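Local coordinates for protein diaminopimelate decarboxylase (Phaeodactylum tricornutum, PDB 7JPJ) that probably catalyses the pyridoxal-phosphate-dependent decarboxylation of diaminopimelate to lysine, the closing step of bacterial-type lysine biosynthesis, at residues E196-S206 against F227-G238; V328-G336 against R379-D390. All coordinates share one frame; numbering follows the deposited sequence.

Contact 1 of 2, residues E196-S206 against F227-G238. With SO4 (sulfate ion), chain D.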
loop_
_atom_site.group_PDB
_atom_site.type_symbol
_atom_site.label_atom_id
_atom_site.label_comp_id
_atom_site.label_asym_id
_atom_site.label_seq_id
_atom_site.Cartn_x
_atom_site.Cartn_y
_atom_site.Cartn_z
ATOM N N GLU A 196 -8.676 -10.669 36.683
ATOM C CA GLU A 196 -10.086 -10.302 36.757
ATOM C C GLU A 196 -10.527 -9.841 35.375
ATOM O O GLU A 196 -10.059 -8.808 34.884
ATOM C CB GLU A 196 -10.325 -9.209 37.798
ATOM C CG GLU A 196 -11.778 -8.762 37.888
ATOM C CD GLU A 196 -12.129 -8.170 39.240
ATOM O OE1 GLU A 196 -12.632 -7.027 39.272
ATOM O OE2 GLU A 196 -11.900 -8.846 40.267
ATOM N N VAL A 197 -11.419 -10.602 34.749
ATOM C CA VAL A 197 -11.921 -10.270 33.421
ATOM C C VAL A 197 -13.057 -9.265 33.578
ATOM O O VAL A 197 -14.126 -9.597 34.097
ATOM C CB VAL A 197 -12.386 -11.522 32.670
ATOM C CG1 VAL A 197 -12.709 -11.181 31.227
ATOM C CG2 VAL A 197 -11.323 -12.597 32.744
ATOM N N GLU A 198 -12.830 -8.031 33.128
ATOM C CA GLU A 198 -13.810 -6.966 33.269
ATOM C C GLU A 198 -14.520 -6.619 31.971
ATOM O O GLU A 198 -15.540 -5.921 32.017
ATOM C CB GLU A 198 -13.146 -5.695 33.824
ATOM C CG GLU A 198 -12.257 -4.968 32.822
ATOM C CD GLU A 198 -11.788 -3.607 33.319
ATOM O OE1 GLU A 198 -12.197 -3.198 34.426
ATOM O OE2 GLU A 198 -11.007 -2.946 32.600
ATOM N N ARG A 199 -14.028 -7.086 30.825
ATOM C CA ARG A 199 -14.536 -6.623 29.542
ATOM C C ARG A 199 -14.309 -7.688 28.479
ATOM O O ARG A 199 -13.238 -8.294 28.413
ATOM C CB ARG A 199 -13.859 -5.306 29.144
ATOM C CG ARG A 199 -14.088 -4.863 27.713
ATOM C CD ARG A 199 -13.343 -3.564 27.422
ATOM N NE ARG A 199 -11.896 -3.713 27.562
ATOM C CZ ARG A 199 -11.197 -3.310 28.620
ATOM N NH1 ARG A 199 -11.814 -2.729 29.641
ATOM N NH2 ARG A 199 -9.884 -3.491 28.660
ATOM N N ILE A 200 -15.332 -7.910 27.655
ATOM C CA ILE A 200 -15.266 -8.810 26.511
ATOM C C ILE A 200 -15.277 -7.965 25.245
ATOM O O ILE A 200 -15.970 -6.943 25.178
ATOM C CB ILE A 200 -16.433 -9.820 26.516
ATOM C CG1 ILE A 200 -16.384 -10.688 27.776
ATOM C CG2 ILE A 200 -16.396 -10.707 25.280
ATOM C CD1 ILE A 200 -15.196 -11.630 27.826
ATOM N N HIS A 201 -14.499 -8.383 24.250
ATOM C CA HIS A 201 -14.353 -7.657 22.995
ATOM C C HIS A 201 -14.687 -8.581 21.833
ATOM O O HIS A 201 -14.171 -9.699 21.754
ATOM C CB HIS A 201 -12.929 -7.108 22.842
ATOM C CG HIS A 201 -12.768 -6.141 21.710
ATOM N ND1 HIS A 201 -13.833 -5.671 20.972
ATOM C CD2 HIS A 201 -11.664 -5.555 21.190
ATOM C CE1 HIS A 201 -13.391 -4.837 20.046
ATOM N NE2 HIS A 201 -12.078 -4.749 20.159
ATOM N N THR A 202 -15.548 -8.111 20.939
ATOM C CA THR A 202 -15.912 -8.847 19.739
ATOM C C THR A 202 -15.866 -7.893 18.553
ATOM O O THR A 202 -15.887 -6.670 18.713
ATOM C CB THR A 202 -17.308 -9.476 19.870
ATOM O OG1 THR A 202 -17.500 -10.449 18.839
ATOM C CG2 THR A 202 -18.375 -8.411 19.733
ATOM N N HIS A 203 -15.794 -8.462 17.352
ATOM C CA HIS A 203 -15.730 -7.658 16.137
ATOM C C HIS A 203 -16.106 -8.499 14.925
ATOM O O HIS A 203 -15.234 -8.903 14.149
ATOM C CB HIS A 203 -14.330 -7.061 15.962
ATOM C CG HIS A 203 -14.209 -6.115 14.806
ATOM N ND1 HIS A 203 -14.796 -4.868 14.798
ATOM C CD2 HIS A 203 -13.563 -6.233 13.621
ATOM C CE1 HIS A 203 -14.520 -4.261 13.658
ATOM N NE2 HIS A 203 -13.774 -5.068 12.926
ATOM N N ILE A 204 -17.398 -8.777 14.758
ATOM C CA ILE A 204 -17.864 -9.609 13.653
ATOM C C ILE A 204 -19.090 -8.984 12.999
ATOM O O ILE A 204 -19.799 -9.647 12.235
ATOM C CB ILE A 204 -18.179 -11.042 14.124
ATOM C CG1 ILE A 204 -19.297 -11.022 15.169
ATOM C CG2 ILE A 204 -16.930 -11.725 14.659
ATOM C CD1 ILE A 204 -20.003 -12.350 15.333
ATOM N N GLY A 205 -19.350 -7.713 13.292
ATOM C CA GLY A 205 -20.509 -7.043 12.721
ATOM C C GLY A 205 -20.226 -6.502 11.325
ATOM O O GLY A 205 -19.121 -6.057 11.018
ATOM N N SER A 206 -21.254 -6.539 10.478
ATOM C CA SER A 206 -21.141 -6.061 9.106
ATOM C C SER A 206 -22.538 -5.802 8.559
ATOM O O SER A 206 -23.536 -6.291 9.096
ATOM C CB SER A 206 -20.395 -7.063 8.217
ATOM O OG SER A 206 -21.191 -8.211 7.968
ATOM N N PHE A 227 -17.533 -15.172 32.468
ATOM C CA PHE A 227 -16.799 -14.429 33.488
ATOM C C PHE A 227 -17.736 -13.442 34.172
ATOM O O PHE A 227 -18.039 -12.379 33.607
ATOM C CB PHE A 227 -15.606 -13.703 32.862
ATOM C CG PHE A 227 -14.755 -14.586 32.002
ATOM C CD1 PHE A 227 -13.846 -15.463 32.575
ATOM C CD2 PHE A 227 -14.877 -14.560 30.622
ATOM C CE1 PHE A 227 -13.063 -16.289 31.792
ATOM C CE2 PHE A 227 -14.096 -15.385 29.830
ATOM C CZ PHE A 227 -13.187 -16.251 30.417
ATOM N N PRO A 228 -18.226 -13.743 35.378
ATOM C CA PRO A 228 -19.220 -12.862 36.015
ATOM C C PRO A 228 -18.689 -11.482 36.362
ATOM O O PRO A 228 -19.493 -10.582 36.630
ATOM C CB PRO A 228 -19.621 -13.636 37.279
ATOM C CG PRO A 228 -19.173 -15.054 37.036
ATOM C CD PRO A 228 -17.952 -14.944 36.184
ATOM N N THR A 229 -17.371 -11.284 36.359
ATOM C CA THR A 229 -16.788 -9.987 36.676
ATOM C C THR A 229 -16.846 -9.001 35.514
ATOM O O THR A 229 -16.486 -7.833 35.703
ATOM C CB THR A 229 -15.335 -10.162 37.120
ATOM O OG1 THR A 229 -14.653 -11.023 36.196
ATOM C CG2 THR A 229 -15.273 -10.766 38.516
ATOM N N VAL A 230 -17.283 -9.432 34.329
ATOM C CA VAL A 230 -17.326 -8.545 33.170
ATOM C C VAL A 230 -18.414 -7.497 33.365
ATOM O O VAL A 230 -19.549 -7.815 33.745
ATOM C CB VAL A 230 -17.554 -9.349 31.881
ATOM C CG1 VAL A 230 -17.794 -8.414 30.702
ATOM C CG2 VAL A 230 -16.372 -10.262 31.604
ATOM N N LYS A 231 -18.069 -6.237 33.103
ATOM C CA LYS A 231 -19.017 -5.140 33.187
ATOM C C LYS A 231 -19.160 -4.361 31.888
ATOM O O LYS A 231 -20.013 -3.470 31.817
ATOM C CB LYS A 231 -18.614 -4.171 34.310
ATOM C CG LYS A 231 -18.597 -4.815 35.687
ATOM C CD LYS A 231 -17.918 -3.926 36.713
ATOM C CE LYS A 231 -18.049 -4.502 38.114
ATOM N NZ LYS A 231 -18.613 -3.503 39.064
ATOM N N THR A 232 -18.364 -4.674 30.863
ATOM C CA THR A 232 -18.371 -3.939 29.607
ATOM C C THR A 232 -18.328 -4.917 28.442
ATOM O O THR A 232 -17.606 -5.916 28.485
ATOM C CB THR A 232 -17.181 -2.973 29.519
ATOM O OG1 THR A 232 -17.277 -2.000 30.564
ATOM C CG2 THR A 232 -17.167 -2.254 28.186
ATOM N N MET A 233 -19.107 -4.620 27.402
ATOM C CA MET A 233 -19.126 -5.393 26.166
ATOM C C MET A 233 -18.742 -4.477 25.010
ATOM O O MET A 233 -19.442 -3.498 24.732
ATOM C CB MET A 233 -20.504 -6.015 25.935
ATOM C CG MET A 233 -20.702 -6.642 24.561
ATOM S SD MET A 233 -20.185 -8.367 24.476
ATOM C CE MET A 233 -18.575 -8.212 23.708
ATOM N N ASN A 234 -17.629 -4.794 24.346
ATOM C CA ASN A 234 -17.133 -4.035 23.199
ATOM C C ASN A 234 -17.509 -4.786 21.923
ATOM O O ASN A 234 -16.954 -5.853 21.637
ATOM C CB ASN A 234 -15.621 -3.839 23.306
ATOM C CG ASN A 234 -15.061 -2.898 22.243
ATOM O OD1 ASN A 234 -15.632 -2.730 21.166
ATOM N ND2 ASN A 234 -13.920 -2.291 22.547
ATOM N N LEU A 235 -18.440 -4.220 21.153
ATOM C CA LEU A 235 -18.952 -4.846 19.938
ATOM C C LEU A 235 -18.153 -4.497 18.690
ATOM O O LEU A 235 -18.502 -4.965 17.601
ATOM C CB LEU A 235 -20.417 -4.460 19.722
ATOM C CG LEU A 235 -21.411 -5.015 20.740
ATOM C CD1 LEU A 235 -22.833 -4.582 20.397
ATOM C CD2 LEU A 235 -21.307 -6.531 20.816
ATOM N N GLY A 236 -17.105 -3.684 18.813
ATOM C CA GLY A 236 -16.240 -3.393 17.685
ATOM C C GLY A 236 -16.839 -2.391 16.713
ATOM O O GLY A 236 -17.755 -1.626 17.029
ATOM N N GLY A 237 -16.298 -2.405 15.497
ATOM C CA GLY A 237 -16.779 -1.534 14.443
ATOM C C GLY A 237 -17.390 -2.286 13.277
ATOM O O GLY A 237 -18.056 -3.309 13.469
ATOM N N GLY A 238 -17.176 -1.783 12.062
ATOM C CA GLY A 238 -17.674 -2.419 10.861
ATOM C C GLY A 238 -18.900 -1.778 10.245
ATOM O O GLY A 238 -19.382 -2.274 9.219
HETATM S S SO4 D . -14.030 -0.030 10.545
HETATM O O1 SO4 D . -14.582 0.003 9.193
HETATM O O2 SO4 D . -15.073 0.331 11.503
HETATM O O3 SO4 D . -12.926 0.919 10.651
HETATM O O4 SO4 D . -13.531 -1.373 10.829
#
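Ile200 of strand 196-201 bonds to parallel strand 232-234 on either side of its bridge partner Met233: Asn234 N reaches Ile200 O at 2.8 Å and Ile200 N reaches Thr232 O. Nearer the strand starts, Glu198 O accepts from both Lys231 N and Thr232 N, and Thr229 OG1 donates to Val197 O.

Among polar side chains, His201 turns CG anti to its own N (chi1 -169°), which lays its ring alongside the Asn234 amide, the planes stacked 27° apart. From there ND1 donates to Asn234 O at 3.2 Å, arriving above the carbonyl plane, whereas Thr202 N meets the same oxygen almost head-on. Glu279 holds the Asn234 ND2 end. With an alanine at His201, Asn234 O would probably lose one of its two donors and the amide its stacked neighbour. Further on, Gly237 N points at His203 ND1 (3.0 Å) within the ring plane.

Apolar contacts follow: Val197 CG2 sits over the Phe227 face, 4.2 Å from the centroid, and Ile200 CG2 meets Met233 CE at 3.7 Å.

Helix 210-222 completes the beta-alpha-beta crossover of this TIM-barrel domain, whose glycine loop offers Gly238 N to a sulfate, consistent with a cofactor-phosphate site.

Contact 2 of 2, residues V328-G336 against R379-D390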
loop_
_atom_site.group_PDB
_atom_site.type_symbol
_atom_site.label_atom_id
_atom_site.label_comp_id
_atom_site.label_asym_id
_atom_site.label_seq_id
_atom_site.Cartn_x
_atom_site.Cartn_y
_atom_site.Cartn_z
ATOM N N VAL A 328 -14.789 1.937 -5.491
ATOM C CA VAL A 328 -15.172 3.152 -6.195
ATOM C C VAL A 328 -15.320 4.274 -5.178
ATOM O O VAL A 328 -15.907 4.081 -4.106
ATOM C CB VAL A 328 -16.477 2.942 -6.983
ATOM C CG1 VAL A 328 -16.776 4.149 -7.865
ATOM C CG2 VAL A 328 -16.391 1.675 -7.817
ATOM N N HIS A 329 -14.773 5.443 -5.507
ATOM C CA HIS A 329 -14.918 6.647 -4.709
ATOM C C HIS A 329 -15.683 7.706 -5.496
ATOM O O HIS A 329 -15.579 7.767 -6.726
ATOM C CB HIS A 329 -13.557 7.217 -4.295
ATOM C CG HIS A 329 -12.835 6.389 -3.278
ATOM N ND1 HIS A 329 -12.346 6.914 -2.102
ATOM C CD2 HIS A 329 -12.511 5.074 -3.268
ATOM C CE1 HIS A 329 -11.758 5.957 -1.406
ATOM N NE2 HIS A 329 -11.843 4.832 -2.092
ATOM N N PRO A 330 -16.464 8.546 -4.817
ATOM C CA PRO A 330 -17.140 9.650 -5.514
ATOM C C PRO A 330 -16.121 10.656 -6.028
ATOM O O PRO A 330 -15.218 11.073 -5.300
ATOM C CB PRO A 330 -18.044 10.261 -4.435
ATOM C CG PRO A 330 -18.034 9.291 -3.294
ATOM C CD PRO A 330 -16.749 8.543 -3.374
ATOM N N ILE A 331 -16.272 11.045 -7.291
ATOM C CA ILE A 331 -15.302 11.893 -7.972
ATOM C C ILE A 331 -16.023 13.088 -8.576
ATOM O O ILE A 331 -16.991 12.923 -9.327
ATOM C CB ILE A 331 -14.539 11.113 -9.058
ATOM C CG1 ILE A 331 -13.740 9.976 -8.419
ATOM C CG2 ILE A 331 -13.634 12.046 -9.839
ATOM C CD1 ILE A 331 -13.268 8.933 -9.395
ATOM N N THR A 332 -15.552 14.287 -8.247
ATOM C CA THR A 332 -16.079 15.526 -8.795
ATOM C C THR A 332 -14.927 16.347 -9.350
ATOM O O THR A 332 -13.871 16.456 -8.718
ATOM C CB THR A 332 -16.838 16.335 -7.733
ATOM O OG1 THR A 332 -18.002 15.611 -7.319
ATOM C CG2 THR A 332 -17.264 17.686 -8.286
ATOM N N ILE A 333 -15.130 16.919 -10.532
ATOM C CA ILE A 333 -14.134 17.757 -11.188
ATOM C C ILE A 333 -14.609 19.200 -11.125
ATOM O O ILE A 333 -15.695 19.526 -11.620
ATOM C CB ILE A 333 -13.890 17.314 -12.636
ATOM C CG1 ILE A 333 -13.142 15.981 -12.646
ATOM C CG2 ILE A 333 -13.116 18.383 -13.396
ATOM C CD1 ILE A 333 -13.024 15.371 -14.012
ATOM N N LEU A 334 -13.798 20.063 -10.513
ATOM C CA LEU A 334 -14.085 21.479 -10.348
ATOM C C LEU A 334 -13.128 22.319 -11.189
ATOM O O LEU A 334 -12.011 21.882 -11.483
ATOM C CB LEU A 334 -13.973 21.896 -8.877
ATOM C CG LEU A 334 -14.937 21.175 -7.931
ATOM C CD1 LEU A 334 -14.562 21.419 -6.478
ATOM C CD2 LEU A 334 -16.372 21.602 -8.203
ATOM N N PRO A 335 -13.535 23.523 -11.595
ATOM C CA PRO A 335 -12.654 24.354 -12.428
ATOM C C PRO A 335 -11.420 24.798 -11.658
ATOM O O PRO A 335 -11.511 25.255 -10.516
ATOM C CB PRO A 335 -13.540 25.547 -12.806
ATOM C CG PRO A 335 -14.577 25.598 -11.730
ATOM C CD PRO A 335 -14.837 24.170 -11.357
ATOM N N GLY A 336 -10.257 24.664 -12.301
ATOM C CA GLY A 336 -9.016 25.182 -11.746
ATOM C C GLY A 336 -9.005 26.685 -11.553
ATOM O O GLY A 336 -8.061 27.214 -10.955
ATOM N N ARG A 379 -17.540 16.190 -15.180
ATOM C CA ARG A 379 -17.428 17.448 -15.900
ATOM C C ARG A 379 -16.222 17.405 -16.827
ATOM O O ARG A 379 -15.157 16.902 -16.460
ATOM C CB ARG A 379 -17.299 18.612 -14.914
ATOM C CG ARG A 379 -16.940 19.950 -15.553
ATOM C CD ARG A 379 -16.698 21.024 -14.502
ATOM N NE ARG A 379 -16.200 22.271 -15.080
ATOM C CZ ARG A 379 -14.910 22.555 -15.243
ATOM N NH1 ARG A 379 -13.986 21.678 -14.877
ATOM N NH2 ARG A 379 -14.541 23.712 -15.775
ATOM N N ALA A 380 -16.403 17.906 -18.045
ATOM C CA ALA A 380 -15.294 18.024 -18.981
ATOM C C ALA A 380 -14.146 18.774 -18.329
ATOM O O ALA A 380 -14.321 19.890 -17.831
ATOM C CB ALA A 380 -15.750 18.739 -20.251
ATOM N N ALA A 381 -12.975 18.149 -18.311
ATOM C CA ALA A 381 -11.829 18.663 -17.579
ATOM C C ALA A 381 -10.753 19.123 -18.549
ATOM O O ALA A 381 -10.355 18.372 -19.447
ATOM C CB ALA A 381 -11.265 17.605 -16.629
ATOM N N ALA A 382 -10.301 20.358 -18.374
ATOM C CA ALA A 382 -9.084 20.831 -19.008
ATOM C C ALA A 382 -7.904 20.609 -18.070
ATOM O O ALA A 382 -8.068 20.383 -16.868
ATOM C CB ALA A 382 -9.199 22.309 -19.375
ATOM N N VAL A 383 -6.700 20.664 -18.637
ATOM C CA VAL A 383 -5.498 20.534 -17.826
ATOM C C VAL A 383 -5.410 21.723 -16.880
ATOM O O VAL A 383 -5.477 22.884 -17.307
ATOM C CB VAL A 383 -4.253 20.424 -18.716
ATOM C CG1 VAL A 383 -2.990 20.489 -17.873
ATOM C CG2 VAL A 383 -4.298 19.133 -19.522
ATOM N N GLY A 384 -5.275 21.438 -15.588
ATOM C CA GLY A 384 -5.314 22.448 -14.550
ATOM C C GLY A 384 -6.558 22.404 -13.692
ATOM O O GLY A 384 -6.598 23.077 -12.653
ATOM N N ASP A 385 -7.574 21.642 -14.087
ATOM C CA ASP A 385 -8.781 21.526 -13.288
ATOM C C ASP A 385 -8.540 20.610 -12.091
ATOM O O ASP A 385 -7.650 19.756 -12.093
ATOM C CB ASP A 385 -9.940 20.995 -14.133
ATOM C CG ASP A 385 -10.475 22.030 -15.104
ATOM O OD1 ASP A 385 -10.286 23.239 -14.854
ATOM O OD2 ASP A 385 -11.080 21.634 -16.122
ATOM N N ILE A 386 -9.354 20.800 -11.061
ATOM C CA ILE A 386 -9.209 20.074 -9.806
ATOM C C ILE A 386 -10.088 18.833 -9.843
ATOM O O ILE A 386 -11.269 18.908 -10.203
ATOM C CB ILE A 386 -9.577 20.972 -8.614
ATOM C CG1 ILE A 386 -8.696 22.220 -8.601
ATOM C CG2 ILE A 386 -9.468 20.205 -7.309
ATOM C CD1 ILE A 386 -9.236 23.335 -7.736
ATOM N N LEU A 387 -9.515 17.689 -9.477
ATOM C CA LEU A 387 -10.267 16.459 -9.271
ATOM C C LEU A 387 -10.331 16.178 -7.777
ATOM O O LEU A 387 -9.311 16.252 -7.085
ATOM C CB LEU A 387 -9.627 15.281 -10.011
ATOM C CG LEU A 387 -10.476 14.006 -10.093
ATOM C CD1 LEU A 387 -10.342 13.354 -11.460
ATOM C CD2 LEU A 387 -10.107 13.018 -8.993
ATOM N N VAL A 388 -11.525 15.868 -7.281
ATOM C CA VAL A 388 -11.750 15.655 -5.856
ATOM C C VAL A 388 -12.296 14.248 -5.662
ATOM O O VAL A 388 -13.380 13.922 -6.162
ATOM C CB VAL A 388 -12.711 16.699 -5.265
ATOM C CG1 VAL A 388 -13.073 16.335 -3.833
ATOM C CG2 VAL A 388 -12.091 18.085 -5.326
ATOM N N MET A 389 -11.549 13.419 -4.938
ATOM C CA MET A 389 -11.983 12.072 -4.584
ATOM C C MET A 389 -12.509 12.110 -3.155
ATOM O O MET A 389 -11.733 12.254 -2.204
ATOM C CB MET A 389 -10.840 11.069 -4.720
ATOM C CG MET A 389 -10.867 10.265 -6.010
ATOM S SD MET A 389 -9.517 9.066 -6.130
ATOM C CE MET A 389 -10.414 7.521 -5.997
ATOM N N ASP A 390 -13.824 11.990 -3.007
ATOM C CA ASP A 390 -14.459 12.055 -1.701
ATOM C C ASP A 390 -14.452 10.682 -1.031
ATOM O O ASP A 390 -14.088 9.668 -1.630
ATOM C CB ASP A 390 -15.885 12.588 -1.829
ATOM C CG ASP A 390 -15.933 14.099 -1.955
ATOM O OD1 ASP A 390 -15.227 14.782 -1.183
ATOM O OD2 ASP A 390 -16.673 14.603 -2.825
#
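Within the beta domain that follows the barrel in decarboxylases of this fold type, Thr332 and Val388 form a hydrogen-bonded pair of antiparallel strands 331-334 and 386-390. Val388 N reaches Thr332 O at 2.8 Å and Thr332 N answers to Val388 O; Leu334 and Ile386 repeat the exchange two residues on. The non-hydrogen-bonded pair Ile333 with Leu387 lies between them and Ile331 with Met389 just beyond Thr332, all on one face. There Ile331 CG2 packs obliquely against Leu387 CG at 3.7 Å, while its CG1 runs alongside Met389 CG. Leu378 of strand 373-379 also touches both isoleucines. The other face, bearing Leu334 and Ile386, is met by helix 14-24.

Strand 331-334 thus edges a mixed sheet, strand 386-390 lying between it and strand 289-300. Past strand 331-334, the chain enters Pro335 and Gly336, which Asp385 and Arg379 hold. Gly336 N gives Asp385 OD1 a nearly straight bond (2.9 Å, 177°). Asp385 OD2 is approached from opposite faces of the carboxylate by Ala382 N, within the type II turn from Ala382 to Asp385, and by Arg379 NH1, a salt bridge of 3.2 Å. Arg379, extended from CG to NE, lays one guanidinium face against Pro335 CB and has Ile333 CG2 at its edge; NE and NH2 are fixed by the carbonyls of Val343 and Asp342.

At the opposite end, His329 ND1 donates to Asp390 O at 3.3 Å, with Met389 CE against its CB. Its NE2 bonds weakly to Arg321, a residue of the D-lysine pocket.

Overall arrangement
From the N terminus, the chain lays down helix 14-24 and strand 29-33 of the mixed-sheet domain, then enters the parallel barrel, where contact 1 closes a loop of twenty residues, largely helix 210-222, seating strand 232-234 between strands 196-201 and 275-278. After helix 252-270 and strand 275-278 it returns to the mixed sheet. There contact 2 closes a longer, helix-free loop of 42 residues, which holds strand 347-353 and most of strand 373-379, and attaches strand 331-334 to 386-390. The closures are in series, neither enclosing nor crossing the other. Their centres lie about 43 Å apart on opposite sides of the chain's centre, illustrating how each domain is tied locally, with D-lysine bound between them.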